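Eukaryotic translation initiation factor 2A (Schizosaccharomyces pombe, PDB 3WJ9) probably directs the codon-dependent binding of initiator methionyl-tRNA to 40S ribosomal subunits at the start of translation of a small number of mRNAs. Local coordinates at residues F220-L232 with D238-T248. Sequence-based numbering, arbitrary orientation.
Sequences FKWNALGTSLLVL and DKSNKNYYGET
Tyr245 reaches across to Leu230, its non-hydrogen-bonded antiparallel partner, and on to Ser228. Its CB leaves strand 242-247 on the sheet face shared with these two residues, and CG, anti to the backbone N (chi1 -162°), carries the ring toward strand 228-232. Tyr245 CG lies 4.0 Å from Leu230 CD2. Leu230 CD2 sits over one ring face, offset toward the rim, 4.0 Å from the centroid of the Tyr245 ring, a CH-pi contact that suits a branched aliphatic residue opposite an aromatic one. CD1 and CE1 turn their edge to the Leu229 backbone, CZ passes Ser228 CB, and the hydroxyl ends beside that same CB. A serine suits this place, being small and having its OG hydrogen-bonded to Asn299. The two strands form a hairpin, the middle and the outermost of the three strands modelled in this blade of the beta-propeller, and Trp276, on the neighbouring blade, touches Tyr245, Leu230 and Ser228. Shortening this tyrosine to an alanine would probably cost the Leu230 methyl the ring face it packs on and open a gap between Leu230, Ser228 and Trp276. On the other sheet face, Val231 CB packs 4.1 Å from Tyr244 CB, a beta-branched residue beside an aromatic whose ring meets Phe212. Their backbones pair in both directions, Val231 N reaching Tyr244 O at 2.9 Å. Farther along, Gly246 N bonds to Leu229 O, while Leu229 CB lies over the centre of the Trp222 ring, whose CH2 edge meets Thr248 OG1.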
loop_
_atom_site.group_PDB
_atom_site.type_symbol
_atom_site.label_atom_id
_atom_site.label_comp_id
_atom_site.label_asym_id
_atom_site.label_seq_id
_atom_site.Cartn_x
_atom_site.Cartn_y
_atom_site.Cartn_z
ATOM N N PHE A 220 5.961 -4.341 -9.676
ATOM C CA PHE A 220 5.381 -5.649 -9.385
ATOM C C PHE A 220 4.007 -5.531 -8.739
ATOM O O PHE A 220 3.750 -4.601 -7.975
ATOM C CB PHE A 220 6.310 -6.457 -8.477
ATOM C CG PHE A 220 7.426 -7.142 -9.209
ATOM C CD1 PHE A 220 7.157 -8.139 -10.129
ATOM C CD2 PHE A 220 8.744 -6.794 -8.974
ATOM C CE1 PHE A 220 8.177 -8.775 -10.803
ATOM C CE2 PHE A 220 9.771 -7.426 -9.645
ATOM C CZ PHE A 220 9.488 -8.418 -10.561
ATOM N N LYS A 221 3.131 -6.483 -9.040
ATOM C CA LYS A 221 1.782 -6.475 -8.483
ATOM C C LYS A 221 1.233 -7.883 -8.272
ATOM O O LYS A 221 0.450 -8.378 -9.081
ATOM C CB LYS A 221 0.838 -5.683 -9.390
ATOM C CG LYS A 221 -0.003 -4.650 -8.662
ATOM C CD LYS A 221 0.478 -3.240 -8.962
ATOM C CE LYS A 221 -0.280 -2.209 -8.148
ATOM N NZ LYS A 221 0.138 -0.823 -8.488
ATOM N N TRP A 222 1.647 -8.521 -7.180
ATOM C CA TRP A 222 1.092 -9.815 -6.792
ATOM C C TRP A 222 -0.385 -9.663 -6.426
ATOM O O TRP A 222 -0.847 -8.558 -6.136
ATOM C CB TRP A 222 1.865 -10.416 -5.611
ATOM C CG TRP A 222 3.150 -11.110 -5.972
ATOM C CD1 TRP A 222 4.409 -10.585 -5.924
ATOM C CD2 TRP A 222 3.300 -12.464 -6.416
ATOM N NE1 TRP A 222 5.332 -11.524 -6.317
ATOM C CE2 TRP A 222 4.675 -12.688 -6.627
ATOM C CE3 TRP A 222 2.406 -13.510 -6.660
ATOM C CZ2 TRP A 222 5.176 -13.908 -7.070
ATOM C CZ3 TRP A 222 2.904 -14.720 -7.106
ATOM C CH2 TRP A 222 4.276 -14.910 -7.302
ATOM N N ASN A 223 -1.125 -10.767 -6.447
ATOM C CA ASN A 223 -2.498 -10.763 -5.955
ATOM C C ASN A 223 -2.570 -11.431 -4.585
ATOM O O ASN A 223 -1.602 -12.060 -4.155
ATOM C CB ASN A 223 -3.442 -11.451 -6.949
ATOM C CG ASN A 223 -2.928 -12.801 -7.417
ATOM O OD1 ASN A 223 -1.731 -12.989 -7.615
ATOM N ND2 ASN A 223 -3.841 -13.749 -7.599
ATOM N N ALA A 224 -3.707 -11.279 -3.906
ATOM C CA ALA A 224 -3.905 -11.820 -2.558
ATOM C C ALA A 224 -3.463 -13.275 -2.469
ATOM O O ALA A 224 -2.847 -13.693 -1.489
ATOM C CB ALA A 224 -5.362 -11.685 -2.142
ATOM N N LEU A 225 -3.781 -14.040 -3.506
ATOM C CA LEU A 225 -3.243 -15.382 -3.655
ATOM C C LEU A 225 -1.917 -15.287 -4.399
ATOM O O LEU A 225 -1.874 -14.860 -5.549
ATOM C CB LEU A 225 -4.233 -16.281 -4.396
ATOM C CG LEU A 225 -5.620 -16.340 -3.750
ATOM C CD1 LEU A 225 -6.572 -17.214 -4.552
ATOM C CD2 LEU A 225 -5.519 -16.825 -2.310
ATOM N N GLY A 226 -0.832 -15.673 -3.738
ATOM C CA GLY A 226 0.496 -15.537 -4.313
ATOM C C GLY A 226 0.772 -16.489 -5.461
ATOM O O GLY A 226 1.733 -17.257 -5.425
ATOM N N THR A 227 -0.061 -16.421 -6.494
ATOM C CA THR A 227 0.066 -17.315 -7.637
ATOM C C THR A 227 0.418 -16.551 -8.910
ATOM O O THR A 227 1.287 -16.969 -9.675
ATOM C CB THR A 227 -1.232 -18.111 -7.869
ATOM O OG1 THR A 227 -2.300 -17.210 -8.179
ATOM C CG2 THR A 227 -1.595 -18.907 -6.625
ATOM N N SER A 228 -0.258 -15.428 -9.130
ATOM C CA SER A 228 -0.073 -14.647 -10.348
ATOM C C SER A 228 0.642 -13.329 -10.066
ATOM O O SER A 228 0.635 -12.848 -8.937
ATOM C CB SER A 228 -1.423 -14.388 -11.010
ATOM O OG SER A 228 -2.058 -15.606 -11.357
ATOM N N LEU A 229 1.254 -12.738 -11.088
ATOM C CA LEU A 229 2.062 -11.541 -10.864
ATOM C C LEU A 229 2.167 -10.613 -12.074
ATOM O O LEU A 229 2.758 -10.968 -13.096
ATOM C CB LEU A 229 3.467 -11.947 -10.421
ATOM C CG LEU A 229 4.503 -10.826 -10.377
ATOM C CD1 LEU A 229 4.164 -9.809 -9.297
ATOM C CD2 LEU A 229 5.877 -11.416 -10.164
ATOM N N LEU A 230 1.611 -9.412 -11.932
ATOM C CA LEU A 230 1.696 -8.387 -12.967
ATOM C C LEU A 230 3.045 -7.670 -12.937
ATOM O O LEU A 230 3.581 -7.375 -11.868
ATOM C CB LEU A 230 0.571 -7.367 -12.800
ATOM C CG LEU A 230 -0.857 -7.849 -13.050
ATOM C CD1 LEU A 230 -1.851 -6.750 -12.724
ATOM C CD2 LEU A 230 -1.024 -8.303 -14.487
ATOM N N VAL A 231 3.582 -7.389 -14.121
ATOM C CA VAL A 231 4.869 -6.711 -14.255
ATOM C C VAL A 231 4.738 -5.508 -15.189
ATOM O O VAL A 231 4.138 -5.607 -16.256
ATOM C CB VAL A 231 5.956 -7.667 -14.791
ATOM C CG1 VAL A 231 7.312 -6.982 -14.794
ATOM C CG2 VAL A 231 6.008 -8.944 -13.959
ATOM N N LEU A 232 5.298 -4.370 -14.788
ATOM C CA LEU A 232 5.155 -3.144 -15.569
ATOM C C LEU A 232 6.495 -2.490 -15.893
ATOM O O LEU A 232 7.214 -2.056 -14.996
ATOM C CB LEU A 232 4.267 -2.146 -14.825
ATOM C CG LEU A 232 4.030 -0.797 -15.513
ATOM C CD1 LEU A 232 3.249 -0.978 -16.807
ATOM C CD2 LEU A 232 3.317 0.169 -14.578
ATOM N N ASP A 238 11.631 6.854 -20.120
ATOM C CA ASP A 238 11.025 8.161 -20.328
ATOM C C ASP A 238 10.210 8.219 -21.622
ATOM O O ASP A 238 9.226 8.951 -21.713
ATOM C CB ASP A 238 12.102 9.243 -20.354
ATOM C CG ASP A 238 12.426 9.782 -18.971
ATOM O OD1 ASP A 238 11.542 10.412 -18.347
ATOM O OD2 ASP A 238 13.567 9.569 -18.508
ATOM N N LYS A 239 10.610 7.434 -22.617
ATOM C CA LYS A 239 9.998 7.514 -23.941
ATOM C C LYS A 239 8.878 6.496 -24.154
ATOM O O LYS A 239 7.993 6.708 -24.980
ATOM C CB LYS A 239 11.071 7.343 -25.021
ATOM C CG LYS A 239 11.823 6.025 -24.956
ATOM C CD LYS A 239 12.883 5.956 -26.042
ATOM C CE LYS A 239 13.985 6.976 -25.796
ATOM N NZ LYS A 239 15.031 6.932 -26.855
ATOM N N SER A 240 8.916 5.392 -23.413
ATOM C CA SER A 240 7.911 4.340 -23.563
ATOM C C SER A 240 7.624 3.589 -22.261
ATOM O O SER A 240 8.360 3.704 -21.282
ATOM C CB SER A 240 8.336 3.347 -24.650
ATOM O OG SER A 240 8.567 4.005 -25.882
ATOM N N ASN A 241 6.448 2.985 -22.233
ATOM C CA ASN A 241 6.022 2.152 -21.137
ATOM C C ASN A 241 5.276 0.973 -21.725
ATOM O O ASN A 241 4.442 1.138 -22.612
ATOM C CB ASN A 241 5.121 2.950 -20.193
ATOM C CG ASN A 241 4.307 2.065 -19.271
ATOM O OD1 ASN A 241 4.600 0.883 -19.108
ATOM N ND2 ASN A 241 3.277 2.639 -18.662
ATOM N N LYS A 242 5.564 -0.215 -21.221
ATOM C CA LYS A 242 4.796 -1.398 -21.600
ATOM C C LYS A 242 4.537 -2.318 -20.401
ATOM O O LYS A 242 5.301 -2.330 -19.437
ATOM C CB LYS A 242 5.506 -2.162 -22.728
ATOM C CG LYS A 242 4.761 -3.413 -23.178
ATOM C CD LYS A 242 5.352 -4.064 -24.408
ATOM C CE LYS A 242 4.397 -5.119 -24.958
ATOM N NZ LYS A 242 3.758 -4.721 -26.243
ATOM N N ASN A 243 3.447 -3.077 -20.476
ATOM C CA ASN A 243 2.957 -3.900 -19.377
ATOM C C ASN A 243 3.117 -5.401 -19.641
ATOM O O ASN A 243 2.727 -5.890 -20.700
ATOM C CB ASN A 243 1.486 -3.565 -19.125
ATOM C CG ASN A 243 0.960 -4.154 -17.836
ATOM O OD1 ASN A 243 1.683 -4.263 -16.847
ATOM N ND2 ASN A 243 -0.311 -4.536 -17.838
ATOM N N TYR A 244 3.687 -6.130 -18.681
ATOM C CA TYR A 244 3.890 -7.577 -18.827
ATOM C C TYR A 244 3.185 -8.382 -17.735
ATOM O O TYR A 244 2.599 -7.819 -16.811
ATOM C CB TYR A 244 5.383 -7.913 -18.824
ATOM C CG TYR A 244 6.178 -7.155 -19.859
ATOM C CD1 TYR A 244 6.174 -7.545 -21.193
ATOM C CD2 TYR A 244 6.928 -6.046 -19.503
ATOM C CE1 TYR A 244 6.898 -6.848 -22.142
ATOM C CE2 TYR A 244 7.654 -5.345 -20.442
ATOM C CZ TYR A 244 7.637 -5.748 -21.759
ATOM O OH TYR A 244 8.362 -5.047 -22.693
ATOM N N TYR A 245 3.250 -9.707 -17.848
ATOM C CA TYR A 245 2.585 -10.602 -16.905
ATOM C C TYR A 245 3.441 -11.840 -16.635
ATOM O O TYR A 245 3.992 -12.436 -17.559
ATOM C CB TYR A 245 1.210 -11.014 -17.445
ATOM C CG TYR A 245 0.250 -11.588 -16.416
ATOM C CD1 TYR A 245 0.533 -11.545 -15.057
ATOM C CD2 TYR A 245 -0.950 -12.167 -16.813
ATOM C CE1 TYR A 245 -0.346 -12.066 -14.124
ATOM C CE2 TYR A 245 -1.833 -12.687 -15.890
ATOM C CZ TYR A 245 -1.528 -12.635 -14.549
ATOM O OH TYR A 245 -2.414 -13.155 -13.636
ATOM N N GLY A 246 3.553 -12.214 -15.363
ATOM C CA GLY A 246 4.248 -13.426 -14.965
ATOM C C GLY A 246 3.364 -14.262 -14.057
ATOM O O GLY A 246 2.711 -13.730 -13.163
ATOM N N GLU A 247 3.342 -15.572 -14.278
ATOM C CA GLU A 247 2.407 -16.437 -13.568
ATOM C C GLU A 247 3.076 -17.697 -13.027
ATOM O O GLU A 247 3.216 -18.685 -13.743
ATOM C CB GLU A 247 1.249 -16.815 -14.493
ATOM C CG GLU A 247 -0.051 -17.134 -13.782
ATOM C CD GLU A 247 -1.236 -17.130 -14.728
ATOM O OE1 GLU A 247 -1.137 -16.497 -15.800
ATOM O OE2 GLU A 247 -2.264 -17.759 -14.399
ATOM N N THR A 248 3.476 -17.658 -11.759
ATOM C CA THR A 248 4.127 -18.799 -11.120
ATOM C C THR A 248 3.190 -19.502 -10.144
ATOM O O THR A 248 3.537 -19.713 -8.982
ATOM C CB THR A 248 5.397 -18.377 -10.368
ATOM O OG1 THR A 248 5.040 -17.682 -9.167
ATOM C CG2 THR A 248 6.236 -17.467 -11.237
#